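Local coordinates for putative peptidyl-arginine deiminase family protein (Campylobacter jejuni subsp. jejuni serotype O:2, PDB 6B10) that probably hydrolyses agmatine to N-carbamoylputrescine and ammonia, a deiminase step on the route to putrescine, at residues 23-28 / 83-88; 77-81 / 127-132; 271-275 / 320-325. One frame throughout, in Å; residues are numbered along the deposited sequence.

Interaction 1: residues 23-28 / 83-88; sequences MLSLPH and TNDTWI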
ATOM      1  N   MET A  23      10.130  -2.658   0.137  1.00 29.07           N
ATOM      2  CA  MET A  23      10.509  -3.146   1.445  1.00 30.07           C
ATOM      3  C   MET A  23       9.405  -4.014   2.029  1.00 30.17           C
ATOM      4  O   MET A  23       8.230  -3.667   1.957  1.00 29.55           O
ATOM      5  CB  MET A  23      10.800  -1.965   2.354  1.00 30.96           C
ATOM      6  CG  MET A  23      11.830  -1.011   1.764  1.00 32.19           C
ATOM      7  SD  MET A  23      12.264   0.350   2.854  1.00 34.54           S
ATOM      8  CE  MET A  23      10.671   1.113   3.130  1.00 35.06           C
ATOM      9  N   LEU A  24       9.797  -5.153   2.592  1.00 31.00           N
ATOM     10  CA  LEU A  24       8.867  -6.090   3.209  1.00 32.65           C
ATOM     11  C   LEU A  24       9.401  -6.591   4.551  1.00 35.25           C
ATOM     12  O   LEU A  24      10.613  -6.647   4.779  1.00 34.65           O
ATOM     13  CB  LEU A  24       8.623  -7.288   2.284  1.00 32.49           C
ATOM     14  CG  LEU A  24       8.194  -6.973   0.843  1.00 32.54           C
ATOM     15  CD1 LEU A  24       9.385  -6.974  -0.099  1.00 32.80           C
ATOM     16  CD2 LEU A  24       7.140  -7.956   0.341  1.00 33.06           C
ATOM     17  N   SER A  25       8.480  -6.956   5.434  1.00 38.02           N
ATOM     18  CA  SER A  25       8.820  -7.561   6.713  1.00 39.41           C
ATOM     19  C   SER A  25       8.402  -9.027   6.692  1.00 41.24           C
ATOM     20  O   SER A  25       7.214  -9.341   6.741  1.00 40.99           O
ATOM     21  CB  SER A  25       8.115  -6.821   7.842  1.00 40.91           C
ATOM     22  OG  SER A  25       8.406  -7.417   9.093  1.00 43.84           O
ATOM     23  N   LEU A  26       9.385  -9.922   6.620  1.00 42.93           N
ATOM     24  CA  LEU A  26       9.124 -11.359   6.524  1.00 44.58           C
ATOM     25  C   LEU A  26       8.277 -11.912   7.671  1.00 45.77           C
ATOM     26  O   LEU A  26       8.413 -11.476   8.818  1.00 45.51           O
ATOM     27  CB  LEU A  26      10.435 -12.144   6.454  1.00 44.14           C
ATOM     28  CG  LEU A  26      11.252 -11.997   5.173  1.00 45.11           C
ATOM     29  CD1 LEU A  26      12.542 -12.788   5.297  1.00 45.25           C
ATOM     30  CD2 LEU A  26      10.475 -12.450   3.943  1.00 45.96           C
ATOM     31  N   PRO A  27       7.376 -12.862   7.357  1.00 48.69           N
ATOM     32  CA  PRO A  27       6.734 -13.632   8.416  1.00 51.01           C
ATOM     33  C   PRO A  27       7.737 -14.601   9.025  1.00 51.46           C
ATOM     34  O   PRO A  27       8.561 -15.159   8.307  1.00 50.48           O
ATOM     35  CB  PRO A  27       5.621 -14.401   7.689  1.00 50.04           C
ATOM     36  CG  PRO A  27       5.492 -13.765   6.348  1.00 49.84           C
ATOM     37  CD  PRO A  27       6.845 -13.215   6.030  1.00 48.44           C
ATOM     38  N   HIS A  28       7.679 -14.774  10.338  1.00 55.89           N
ATOM     39  CA  HIS A  28       8.552 -15.722  11.029  1.00 59.36           C
ATOM     40  C   HIS A  28       7.763 -16.529  12.048  1.00 61.37           C
ATOM     41  O   HIS A  28       6.651 -16.150  12.428  1.00 60.59           O
ATOM     42  CB  HIS A  28       9.733 -15.004  11.701  1.00 58.47           C
ATOM     43  CG  HIS A  28       9.348 -13.788  12.488  1.00 58.60           C
ATOM     44  ND1 HIS A  28       8.619 -13.852  13.656  1.00 58.62           N
ATOM     45  CD2 HIS A  28       9.610 -12.475  12.282  1.00 58.32           C
ATOM     46  CE1 HIS A  28       8.438 -12.633  14.129  1.00 57.34           C
ATOM     47  NE2 HIS A  28       9.031 -11.778  13.314  1.00 57.45           N
ATOM     48  N   THR A  83      10.992  -7.838  14.877  1.00 70.94           N
ATOM     49  CA  THR A  83       9.648  -7.393  14.514  1.00 71.48           C
ATOM     50  C   THR A  83       8.646  -8.522  14.761  1.00 71.15           C
ATOM     51  O   THR A  83       9.022  -9.623  15.167  1.00 73.12           O
ATOM     52  CB  THR A  83       9.577  -6.964  13.027  1.00 71.67           C
ATOM     53  OG1 THR A  83       8.267  -6.464  12.722  1.00 73.24           O
ATOM     54  CG2 THR A  83       9.919  -8.131  12.093  1.00 70.68           C
ATOM     55  N   ASN A  84       7.371  -8.238  14.523  1.00 71.42           N
ATOM     56  CA  ASN A  84       6.343  -9.282  14.461  1.00 71.02           C
ATOM     57  C   ASN A  84       5.331  -9.011  13.346  1.00 66.82           C
ATOM     58  O   ASN A  84       5.111  -9.865  12.487  1.00 69.50           O
ATOM     59  CB  ASN A  84       5.649  -9.480  15.819  1.00 72.55           C
ATOM     60  CG  ASN A  84       5.218  -8.176  16.467  1.00 73.99           C
ATOM     61  OD1 ASN A  84       5.622  -7.088  16.049  1.00 74.69           O
ATOM     62  ND2 ASN A  84       4.392  -8.282  17.500  1.00 75.83           N
ATOM     63  N   ASP A  85       4.740  -7.818  13.356  1.00 62.99           N
ATOM     64  CA  ASP A  85       3.845  -7.367  12.293  1.00 59.01           C
ATOM     65  C   ASP A  85       4.574  -7.380  10.944  1.00 55.50           C
ATOM     66  O   ASP A  85       5.660  -6.810  10.815  1.00 55.70           O
ATOM     67  CB  ASP A  85       3.359  -5.949  12.613  1.00 59.44           C
ATOM     68  CG  ASP A  85       2.307  -5.440  11.640  1.00 59.76           C
ATOM     69  OD1 ASP A  85       1.945  -6.160  10.689  1.00 59.92           O
ATOM     70  OD2 ASP A  85       1.842  -4.298  11.831  1.00 62.16           O
ATOM     71  N   THR A  86       3.980  -8.045   9.955  1.00 50.38           N
ATOM     72  CA  THR A  86       4.532  -8.087   8.599  1.00 47.24           C
ATOM     73  C   THR A  86       3.941  -7.000   7.685  1.00 43.92           C
ATOM     74  O   THR A  86       4.444  -6.758   6.589  1.00 41.72           O
ATOM     75  CB  THR A  86       4.287  -9.457   7.942  1.00 47.61           C
ATOM     76  OG1 THR A  86       2.880  -9.722   7.892  1.00 46.63           O
ATOM     77  CG2 THR A  86       4.986 -10.555   8.724  1.00 48.30           C
ATOM     78  N   TRP A  87       2.872  -6.352   8.135  1.00 41.35           N
ATOM     79  CA  TRP A  87       2.176  -5.374   7.313  1.00 40.06           C
ATOM     80  C   TRP A  87       2.902  -4.040   7.379  1.00 36.87           C
ATOM     81  O   TRP A  87       2.478  -3.123   8.070  1.00 36.87           O
ATOM     82  CB  TRP A  87       0.717  -5.246   7.754  1.00 41.22           C
ATOM     83  CG  TRP A  87      -0.025  -6.565   7.736  1.00 43.02           C
ATOM     84  CD1 TRP A  87      -0.569  -7.211   8.809  1.00 43.14           C
ATOM     85  CD2 TRP A  87      -0.278  -7.401   6.595  1.00 43.27           C
ATOM     86  NE1 TRP A  87      -1.153  -8.388   8.406  1.00 43.50           N
ATOM     87  CE2 TRP A  87      -0.990  -8.529   7.054  1.00 43.48           C
ATOM     88  CE3 TRP A  87       0.024  -7.304   5.233  1.00 43.44           C
ATOM     89  CZ2 TRP A  87      -1.407  -9.553   6.198  1.00 43.81           C
ATOM     90  CZ3 TRP A  87      -0.390  -8.325   4.381  1.00 43.36           C
ATOM     91  CH2 TRP A  87      -1.096  -9.433   4.869  1.00 43.65           C
ATOM     92  N   ILE A  88       4.010  -3.951   6.650  1.00 35.21           N
ATOM     93  CA  ILE A  88       4.889  -2.780   6.713  1.00 35.10           C
ATOM     94  C   ILE A  88       4.233  -1.506   6.160  1.00 35.25           C
ATOM     95  O   ILE A  88       4.574  -0.406   6.590  1.00 36.47           O
ATOM     96  CB  ILE A  88       6.259  -3.051   6.037  1.00 34.36           C
ATOM     97  CG1 ILE A  88       7.234  -1.894   6.297  1.00 35.07           C
ATOM     98  CG2 ILE A  88       6.115  -3.275   4.541  1.00 33.89           C
ATOM     99  CD1 ILE A  88       8.678  -2.235   6.001  1.00 35.11           C
TER

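Interaction 2: residues 77-81 / 127-132; sequences EFFKC and KLFKEK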
ATOM      1  N   GLU A  77      18.206  -7.605  -0.931  1.00 39.22           N
ATOM      2  CA  GLU A  77      19.049  -7.272   0.207  1.00 39.55           C
ATOM      3  C   GLU A  77      18.322  -7.641   1.480  1.00 41.02           C
ATOM      4  O   GLU A  77      17.109  -7.864   1.471  1.00 40.58           O
ATOM      5  CB  GLU A  77      19.412  -5.789   0.205  1.00 38.84           C
ATOM      6  CG  GLU A  77      20.330  -5.414  -0.945  1.00 38.61           C
ATOM      7  CD  GLU A  77      20.545  -3.925  -1.079  1.00 38.45           C
ATOM      8  OE1 GLU A  77      20.276  -3.182  -0.112  1.00 38.30           O
ATOM      9  OE2 GLU A  77      20.997  -3.501  -2.161  1.00 39.35           O
ATOM     10  N   PHE A  78      19.078  -7.713   2.569  1.00 42.57           N
ATOM     11  CA  PHE A  78      18.560  -8.161   3.850  1.00 45.07           C
ATOM     12  C   PHE A  78      18.989  -7.193   4.940  1.00 44.96           C
ATOM     13  O   PHE A  78      20.035  -6.561   4.834  1.00 45.17           O
ATOM     14  CB  PHE A  78      19.075  -9.568   4.159  1.00 47.03           C
ATOM     15  CG  PHE A  78      19.000 -10.506   2.989  1.00 48.69           C
ATOM     16  CD1 PHE A  78      17.795 -11.096   2.629  1.00 49.72           C
ATOM     17  CD2 PHE A  78      20.130 -10.787   2.231  1.00 51.40           C
ATOM     18  CE1 PHE A  78      17.719 -11.955   1.547  1.00 50.05           C
ATOM     19  CE2 PHE A  78      20.062 -11.649   1.147  1.00 51.94           C
ATOM     20  CZ  PHE A  78      18.854 -12.234   0.805  1.00 52.01           C
ATOM     21  N   PHE A  79      18.168  -7.077   5.976  1.00 46.04           N
ATOM     22  CA  PHE A  79      18.454  -6.193   7.094  1.00 48.86           C
ATOM     23  C   PHE A  79      17.964  -6.817   8.396  1.00 52.41           C
ATOM     24  O   PHE A  79      16.758  -6.968   8.603  1.00 53.14           O
ATOM     25  CB  PHE A  79      17.789  -4.833   6.888  1.00 48.32           C
ATOM     26  CG  PHE A  79      17.969  -3.895   8.047  1.00 49.52           C
ATOM     27  CD1 PHE A  79      19.201  -3.300   8.287  1.00 50.78           C
ATOM     28  CD2 PHE A  79      16.916  -3.613   8.904  1.00 49.79           C
ATOM     29  CE1 PHE A  79      19.376  -2.439   9.359  1.00 51.08           C
ATOM     30  CE2 PHE A  79      17.084  -2.750   9.976  1.00 50.67           C
ATOM     31  CZ  PHE A  79      18.315  -2.164  10.205  1.00 50.72           C
ATOM     32  N   LYS A  80      18.906  -7.176   9.266  1.00 53.91           N
ATOM     33  CA  LYS A  80      18.583  -7.786  10.551  1.00 55.60           C
ATOM     34  C   LYS A  80      17.899  -6.772  11.461  1.00 56.87           C
ATOM     35  O   LYS A  80      18.421  -5.678  11.686  1.00 56.26           O
ATOM     36  CB  LYS A  80      19.845  -8.328  11.227  1.00 55.93           C
ATOM     37  N   CYS A  81      16.727  -7.145  11.972  1.00 58.58           N
ATOM     38  CA  CYS A  81      15.938  -6.276  12.844  1.00 60.89           C
ATOM     39  C   CYS A  81      14.718  -7.028  13.366  1.00 63.96           C
ATOM     40  O   CYS A  81      14.009  -7.673  12.595  1.00 66.18           O
ATOM     41  CB  CYS A  81      15.487  -5.030  12.082  1.00 60.74           C
ATOM     42  SG  CYS A  81      14.309  -3.993  12.965  1.00 62.66           S
ATOM     43  N   LYS A 127      15.862   2.068  13.429  1.00 50.64           N
ATOM     44  CA  LYS A 127      16.996   1.180  13.161  1.00 50.24           C
ATOM     45  C   LYS A 127      17.351   1.271  11.687  1.00 48.59           C
ATOM     46  O   LYS A 127      18.498   1.507  11.328  1.00 47.32           O
ATOM     47  CB  LYS A 127      16.726  -0.305  13.487  1.00 51.85           C
ATOM     48  CG  LYS A 127      15.601  -0.662  14.453  1.00 54.24           C
ATOM     49  CD  LYS A 127      15.959  -0.460  15.914  1.00 56.10           C
ATOM     50  CE  LYS A 127      15.214  -1.470  16.775  1.00 57.17           C
ATOM     51  NZ  LYS A 127      15.446  -1.273  18.230  1.00 58.62           N
ATOM     52  N   LEU A 128      16.341   1.076  10.844  1.00 47.72           N
ATOM     53  CA  LEU A 128      16.527   1.006   9.401  1.00 45.83           C
ATOM     54  C   LEU A 128      17.191   2.260   8.860  1.00 43.79           C
ATOM     55  O   LEU A 128      18.137   2.183   8.076  1.00 41.50           O
ATOM     56  CB  LEU A 128      15.173   0.800   8.712  1.00 46.85           C
ATOM     57  CG  LEU A 128      15.167   0.689   7.184  1.00 47.77           C
ATOM     58  CD1 LEU A 128      15.948  -0.530   6.721  1.00 47.96           C
ATOM     59  CD2 LEU A 128      13.738   0.639   6.656  1.00 47.96           C
ATOM     60  N   PHE A 129      16.683   3.411   9.286  1.00 43.24           N
ATOM     61  CA  PHE A 129      17.159   4.694   8.781  1.00 43.47           C
ATOM     62  C   PHE A 129      18.490   5.100   9.409  1.00 44.14           C
ATOM     63  O   PHE A 129      19.339   5.692   8.738  1.00 42.26           O
ATOM     64  CB  PHE A 129      16.090   5.781   8.971  1.00 43.34           C
ATOM     65  CG  PHE A 129      15.138   5.887   7.812  1.00 42.01           C
ATOM     66  CD1 PHE A 129      14.158   4.927   7.611  1.00 42.05           C
ATOM     67  CD2 PHE A 129      15.249   6.922   6.901  1.00 41.58           C
ATOM     68  CE1 PHE A 129      13.293   5.010   6.531  1.00 41.71           C
ATOM     69  CE2 PHE A 129      14.389   7.013   5.821  1.00 41.00           C
ATOM     70  CZ  PHE A 129      13.412   6.053   5.634  1.00 40.83           C
ATOM     71  N   LYS A 130      18.673   4.770  10.685  1.00 44.48           N
ATOM     72  CA  LYS A 130      19.940   5.030  11.369  1.00 45.86           C
ATOM     73  C   LYS A 130      21.068   4.153  10.815  1.00 43.99           C
ATOM     74  O   LYS A 130      22.149   4.653  10.498  1.00 43.71           O
ATOM     75  CB  LYS A 130      19.790   4.817  12.881  1.00 48.33           C
ATOM     76  CG  LYS A 130      21.054   5.104  13.680  1.00 51.50           C
ATOM     77  CD  LYS A 130      20.785   5.118  15.178  1.00 53.35           C
ATOM     78  CE  LYS A 130      22.073   5.020  15.989  1.00 55.39           C
ATOM     79  NZ  LYS A 130      22.608   3.629  16.054  1.00 55.76           N
ATOM     80  N   GLU A 131      20.799   2.856  10.675  1.00 42.40           N
ATOM     81  CA  GLU A 131      21.835   1.876  10.344  1.00 41.48           C
ATOM     82  C   GLU A 131      22.061   1.693   8.849  1.00 43.08           C
ATOM     83  O   GLU A 131      23.192   1.806   8.378  1.00 44.25           O
ATOM     84  CB  GLU A 131      21.498   0.522  10.961  1.00 40.31           C
ATOM     85  CG  GLU A 131      21.293   0.555  12.466  1.00 38.73           C
ATOM     86  CD  GLU A 131      20.849  -0.785  13.008  1.00 38.27           C
ATOM     87  OE1 GLU A 131      21.149  -1.807  12.358  1.00 38.11           O
ATOM     88  OE2 GLU A 131      20.202  -0.816  14.078  1.00 37.22           O
ATOM     89  N   LYS A 132      21.002   1.398   8.095  1.00 43.93           N
ATOM     90  CA  LYS A 132      21.171   1.120   6.666  1.00 43.23           C
ATOM     91  C   LYS A 132      21.257   2.385   5.809  1.00 43.28           C
ATOM     92  O   LYS A 132      22.284   2.632   5.178  1.00 45.40           O
ATOM     93  CB  LYS A 132      20.076   0.199   6.133  1.00 42.49           C
ATOM     94  CG  LYS A 132      20.387  -0.300   4.732  1.00 42.11           C
ATOM     95  CD  LYS A 132      19.261  -1.116   4.136  1.00 42.44           C
ATOM     96  CE  LYS A 132      19.487  -1.344   2.648  1.00 43.60           C
ATOM     97  NZ  LYS A 132      20.587  -2.304   2.352  1.00 43.77           N
TER

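Interaction 3: residues 271-275 / 320-325; sequences ANFVF and SLHCSC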
ATOM      1  N   ALA A 271      -7.822  -4.046  -5.542  1.00 23.15           N
ATOM      2  CA  ALA A 271      -7.270  -2.703  -5.336  1.00 23.08           C
ATOM      3  C   ALA A 271      -5.930  -2.715  -4.579  1.00 23.43           C
ATOM      4  O   ALA A 271      -5.174  -1.744  -4.633  1.00 23.57           O
ATOM      5  CB  ALA A 271      -8.280  -1.817  -4.614  1.00 22.77           C
ATOM      6  N   ASN A 272      -5.624  -3.815  -3.898  1.00 23.42           N
ATOM      7  CA  ASN A 272      -4.383  -3.930  -3.122  1.00 23.49           C
ATOM      8  C   ASN A 272      -3.177  -4.334  -3.988  1.00 23.05           C
ATOM      9  O   ASN A 272      -2.351  -5.164  -3.584  1.00 23.16           O
ATOM     10  CB  ASN A 272      -4.589  -4.934  -1.984  1.00 24.16           C
ATOM     11  CG  ASN A 272      -3.910  -4.513  -0.699  1.00 24.79           C
ATOM     12  OD1 ASN A 272      -2.982  -5.166  -0.236  1.00 25.62           O
ATOM     13  ND2 ASN A 272      -4.377  -3.423  -0.112  1.00 25.41           N
ATOM     14  N   PHE A 273      -3.082  -3.743  -5.180  1.00 22.37           N
ATOM     15  CA  PHE A 273      -1.924  -3.920  -6.052  1.00 21.55           C
ATOM     16  C   PHE A 273      -0.774  -3.018  -5.610  1.00 21.60           C
ATOM     17  O   PHE A 273      -0.930  -2.197  -4.706  1.00 20.85           O
ATOM     18  CB  PHE A 273      -2.280  -3.674  -7.532  1.00 21.24           C
ATOM     19  CG  PHE A 273      -3.091  -2.424  -7.797  1.00 21.29           C
ATOM     20  CD1 PHE A 273      -2.614  -1.156  -7.455  1.00 21.04           C
ATOM     21  CD2 PHE A 273      -4.315  -2.511  -8.450  1.00 21.02           C
ATOM     22  CE1 PHE A 273      -3.359  -0.017  -7.729  1.00 21.01           C
ATOM     23  CE2 PHE A 273      -5.061  -1.372  -8.725  1.00 21.16           C
ATOM     24  CZ  PHE A 273      -4.579  -0.124  -8.368  1.00 20.86           C
ATOM     25  N   VAL A 274       0.386  -3.174  -6.242  1.00 21.81           N
ATOM     26  CA  VAL A 274       1.521  -2.323  -5.932  1.00 22.34           C
ATOM     27  C   VAL A 274       2.296  -1.954  -7.185  1.00 21.72           C
ATOM     28  O   VAL A 274       2.650  -2.816  -7.976  1.00 22.50           O
ATOM     29  CB  VAL A 274       2.454  -2.952  -4.861  1.00 23.17           C
ATOM     30  CG1 VAL A 274       2.881  -4.352  -5.244  1.00 23.99           C
ATOM     31  CG2 VAL A 274       3.673  -2.068  -4.619  1.00 23.50           C
ATOM     32  N   PHE A 275       2.532  -0.656  -7.369  1.00 21.32           N
ATOM     33  CA  PHE A 275       3.371  -0.188  -8.462  1.00 20.80           C
ATOM     34  C   PHE A 275       4.835  -0.355  -8.085  1.00 20.97           C
ATOM     35  O   PHE A 275       5.224  -0.103  -6.937  1.00 20.57           O
ATOM     36  CB  PHE A 275       3.120   1.281  -8.771  1.00 21.05           C
ATOM     37  CG  PHE A 275       1.910   1.540  -9.625  1.00 21.09           C
ATOM     38  CD1 PHE A 275       1.964   1.356 -11.002  1.00 20.80           C
ATOM     39  CD2 PHE A 275       0.734   2.024  -9.059  1.00 20.72           C
ATOM     40  CE1 PHE A 275       0.859   1.624 -11.793  1.00 20.62           C
ATOM     41  CE2 PHE A 275      -0.375   2.296  -9.847  1.00 20.43           C
ATOM     42  CZ  PHE A 275      -0.311   2.094 -11.215  1.00 20.74           C
ATOM     43  N   SER A 320      -3.335  -7.955   1.800  1.00 32.34           N
ATOM     44  CA  SER A 320      -2.930  -8.489   0.511  1.00 30.94           C
ATOM     45  C   SER A 320      -1.608  -7.827   0.117  1.00 28.92           C
ATOM     46  O   SER A 320      -0.916  -7.306   0.985  1.00 29.38           O
ATOM     47  CB  SER A 320      -4.050  -8.281  -0.515  1.00 30.58           C
ATOM     48  OG  SER A 320      -3.755  -8.932  -1.736  1.00 30.61           O
ATOM     49  N   LEU A 321      -1.262  -7.843  -1.168  1.00 26.93           N
ATOM     50  CA  LEU A 321       0.084  -7.466  -1.619  1.00 26.16           C
ATOM     51  C   LEU A 321       0.517  -6.079  -1.160  1.00 25.50           C
ATOM     52  O   LEU A 321       1.610  -5.935  -0.617  1.00 25.11           O
ATOM     53  CB  LEU A 321       0.219  -7.571  -3.145  1.00 25.92           C
ATOM     54  CG  LEU A 321      -0.058  -8.932  -3.806  1.00 25.99           C
ATOM     55  CD1 LEU A 321       0.102  -8.821  -5.312  1.00 25.61           C
ATOM     56  CD2 LEU A 321       0.844 -10.036  -3.261  1.00 25.88           C
ATOM     57  N   HIS A 322      -0.335  -5.071  -1.368  1.00 24.80           N
ATOM     58  CA  HIS A 322       0.007  -3.676  -1.040  1.00 24.26           C
ATOM     59  C   HIS A 322       0.258  -3.494   0.457  1.00 25.34           C
ATOM     60  O   HIS A 322       1.169  -2.775   0.847  1.00 24.52           O
ATOM     61  CB  HIS A 322      -1.101  -2.717  -1.500  1.00 23.16           C
ATOM     62  CG  HIS A 322      -0.700  -1.271  -1.517  1.00 21.87           C
ATOM     63  ND1 HIS A 322      -1.257  -0.336  -0.673  1.00 21.51           N
ATOM     64  CD2 HIS A 322       0.189  -0.596  -2.286  1.00 21.35           C
ATOM     65  CE1 HIS A 322      -0.726   0.850  -0.913  1.00 20.96           C
ATOM     66  NE2 HIS A 322       0.156   0.719  -1.888  1.00 20.71           N
ATOM     67  N   CYS A 323      -0.556  -4.148   1.283  1.00 27.46           N
ATOM     68  CA  CYS A 323      -0.416  -4.087   2.745  1.00 30.01           C
ATOM     69  C   CYS A 323       0.915  -4.647   3.246  1.00 29.40           C
ATOM     70  O   CYS A 323       1.419  -4.227   4.282  1.00 30.42           O
ATOM     71  CB  CYS A 323      -1.555  -4.864   3.430  1.00 32.26           C
ATOM     72  SG  CYS A 323      -3.221  -4.247   3.103  1.00 38.37           S
ATOM     73  N   SER A 324       1.476  -5.602   2.514  1.00 30.10           N
ATOM     74  CA  SER A 324       2.706  -6.278   2.927  1.00 30.26           C
ATOM     75  C   SER A 324       4.004  -5.598   2.476  1.00 30.20           C
ATOM     76  O   SER A 324       5.081  -6.162   2.660  1.00 31.60           O
ATOM     77  CB  SER A 324       2.714  -7.693   2.365  1.00 29.77           C
ATOM     78  OG  SER A 324       3.143  -7.665   1.022  1.00 30.29           O
ATOM     79  N   CYS A 325       3.928  -4.416   1.873  1.00 28.45           N
ATOM     80  CA  CYS A 325       5.136  -3.785   1.370  1.00 26.45           C
ATOM     81  C   CYS A 325       5.097  -2.274   1.478  1.00 26.57           C
ATOM     82  O   CYS A 325       4.047  -1.676   1.723  1.00 26.76           O
ATOM     83  CB  CYS A 325       5.400  -4.221  -0.071  1.00 26.33           C
ATOM     84  SG  CYS A 325       4.153  -3.721  -1.290  1.00 24.64           S
TER

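Interaction 1: residues 23-28 / 83-88
Ser25 and Thr86 mark the closest approach of the two backbones, with CA atoms 4.7 Å apart where strand 19-25 runs out against the loop 83-88. The Ser25 carbonyl meets the carbon side of the threonine: Ser25 O lies 3.2 Å from Thr86 CB, with CG2 beside it. The same methyl is bordered by the Leu26 carbonyl, and the Thr86 and Pro27 side chains cross at about a right angle, Thr86 CG2 to Pro27 CG being 4.0 Å. Thr86 holds OG1 between its backbone N and carbonyl carbon (chi1 59°), which leaves CG2 facing residues 25-27 while OG1 hydrogen-bonds to Trp33 and sits over the centre of the Trp87 ring. Ser25 turns its hydroxyl into the loop and makes a weak hydrogen bond, 3.3 Å from OG to Asp85 O, next to the Thr83 methyl.

A firmer polar link lies further along, where His28 NE2 donates to Thr83 O at 2.8 Å. It is bent, with an N-H...O angle of 130°, and the nitrogen stands 58° out of the carbonyl plane. Ile88 closes the other end by packing on backbone, its CG2 3.4 Å from Met23 O, while its CD1 lies 4.2 Å from Met23 CB.

Behind these contacts the loop holds its own shape. Asp85 OD1 accepts from Trp87 N at 2.7 Å in an Asx turn, and an inverse gamma turn centred on Trp87 follows. Tyr44 of helix 37-52 touches both Pro27 and Thr86, and Leu24 and Leu26 bond through their backbones to strand 56-61. Strands 76-80, 56-61 and 19-25 run parallel, and the loop after the first crosses the C-terminal end of the last, an alpha/beta arrangement consistent with the pentein fold of the deiminase superfamily.

Interaction 2: residues 77-81 / 127-132
Lys127 meets the strand with the near half of its side chain: CB lies 4.1 Å from Phe79 CZ, and CG lies 3.9 Å from Cys81 SG. Bends at chi2 and chi3 carry the chain away, and its ammonium takes no part in the contact.

Leu128 supplies the apolar centre. Its CD1 lies over one face of the Phe79 ring, 4.1 Å from the ring centroid and offset toward the rim in a CH-pi contact. Phe79 reaches it by holding CG anti to its backbone N (chi1 176°), which sends the ring from the strand to the helix, so that CZ also comes 3.7 Å from Leu128 CA. Leu128 also touches Met23 and Leu58, on the two strands inward from strand 76-80.

One turn later, Glu131 crosses the ring at about a right angle. Its OE1 lies 3.5 Å from Phe79 CE1, the carboxylate and ring planes being 55° apart. Lys132 lays its CB near Phe79 and runs extended before bending at its last torsion. That bend brings NZ to Glu77 OE1 at 2.6 Å, nearly in line with the C-O bond, forming a salt bridge at the other end of the strand segment. Glu77 OE1 is also hydrogen-bonded to Tyr21 OH, so two partners grip this oxygen.

The segment axes of strand 77-80 and helix 127-132 stand 10.1 Å apart at closest, inclined at 111°, and the helix packs across strand 76-80, outermost in its sheet, and onto strands 56-61 and 19-25. The chemistry divides accordingly: a buried aromatic ring takes up the space between helix and strand, while the charged pair lies at the partly exposed margin, tying the end of the helix segment to the strand by a charge-assisted hydrogen bond that probably favours both ionised forms.

Interaction 3: residues 271-275 / 320-325
Asn272 sets its side-chain amide against the backbone turn at 321-323, with CG 3.4 Å from His322 CB and the amide plane almost perpendicular (89°) to the imidazole. Its OD1 accepts from Cys323 N at 3.0 Å, fairly straight with an N-H...O angle of 158°, while the main-chain O of the same residue accepts from His322 N, also at 3.0 Å. One asparagine thus takes up two successive N-H groups of a short helical turn, and its ND2 is hydrogen-bonded to the Asp209 carbonyl. The turn leads into strand 326-329 near the C terminus, the region in which enzymes of this deiminase superfamily, with their pentein fold, carry the nucleophilic cysteine. His322 keeps CG anti to its backbone N (chi1 -166°), which lays the ring against the Phe273 carbonyl, Phe273 O being 3.1 Å from His322 CD2. Both ring nitrogens are held from outside, ND1 by Asp209 and NE2 by Glu15, fixing the ring's rotation. Arg213 hydrogen-bonds to Phe273 O and Ala271 O. Farther along, Val274 CG2 packs against Cys325 SG at 3.7 Å. Ser324 OG bonds back to Leu321 O at 2.8 Å, joining its own backbone N on the same face of that carbonyl.

Overall arrangement
Interaction 1 lies between the other two, its centre about 13 Å from that of interaction 2 and about 14 Å from that of interaction 3. Met23 SD meets Leu128 CD2 at 4.1 Å, carrying the packing from strand 19-25 to helix 120-133. On the other flank Ile88 CG2 touches Cys325 CA at 3.4 Å and Trp87 packs on Cys323. Interactions 2 and 3 do not touch, their nearest atoms being about 10 Å apart. The potassium site of Phe91, Asp106 and Phe107 is separate, the ion about 9 Å from the Ile88 side chain. Interaction 3, about 5 Å from the chain's centre, lies in the C-terminal region that carries the nucleophilic cysteine in relatives, probably near the active site.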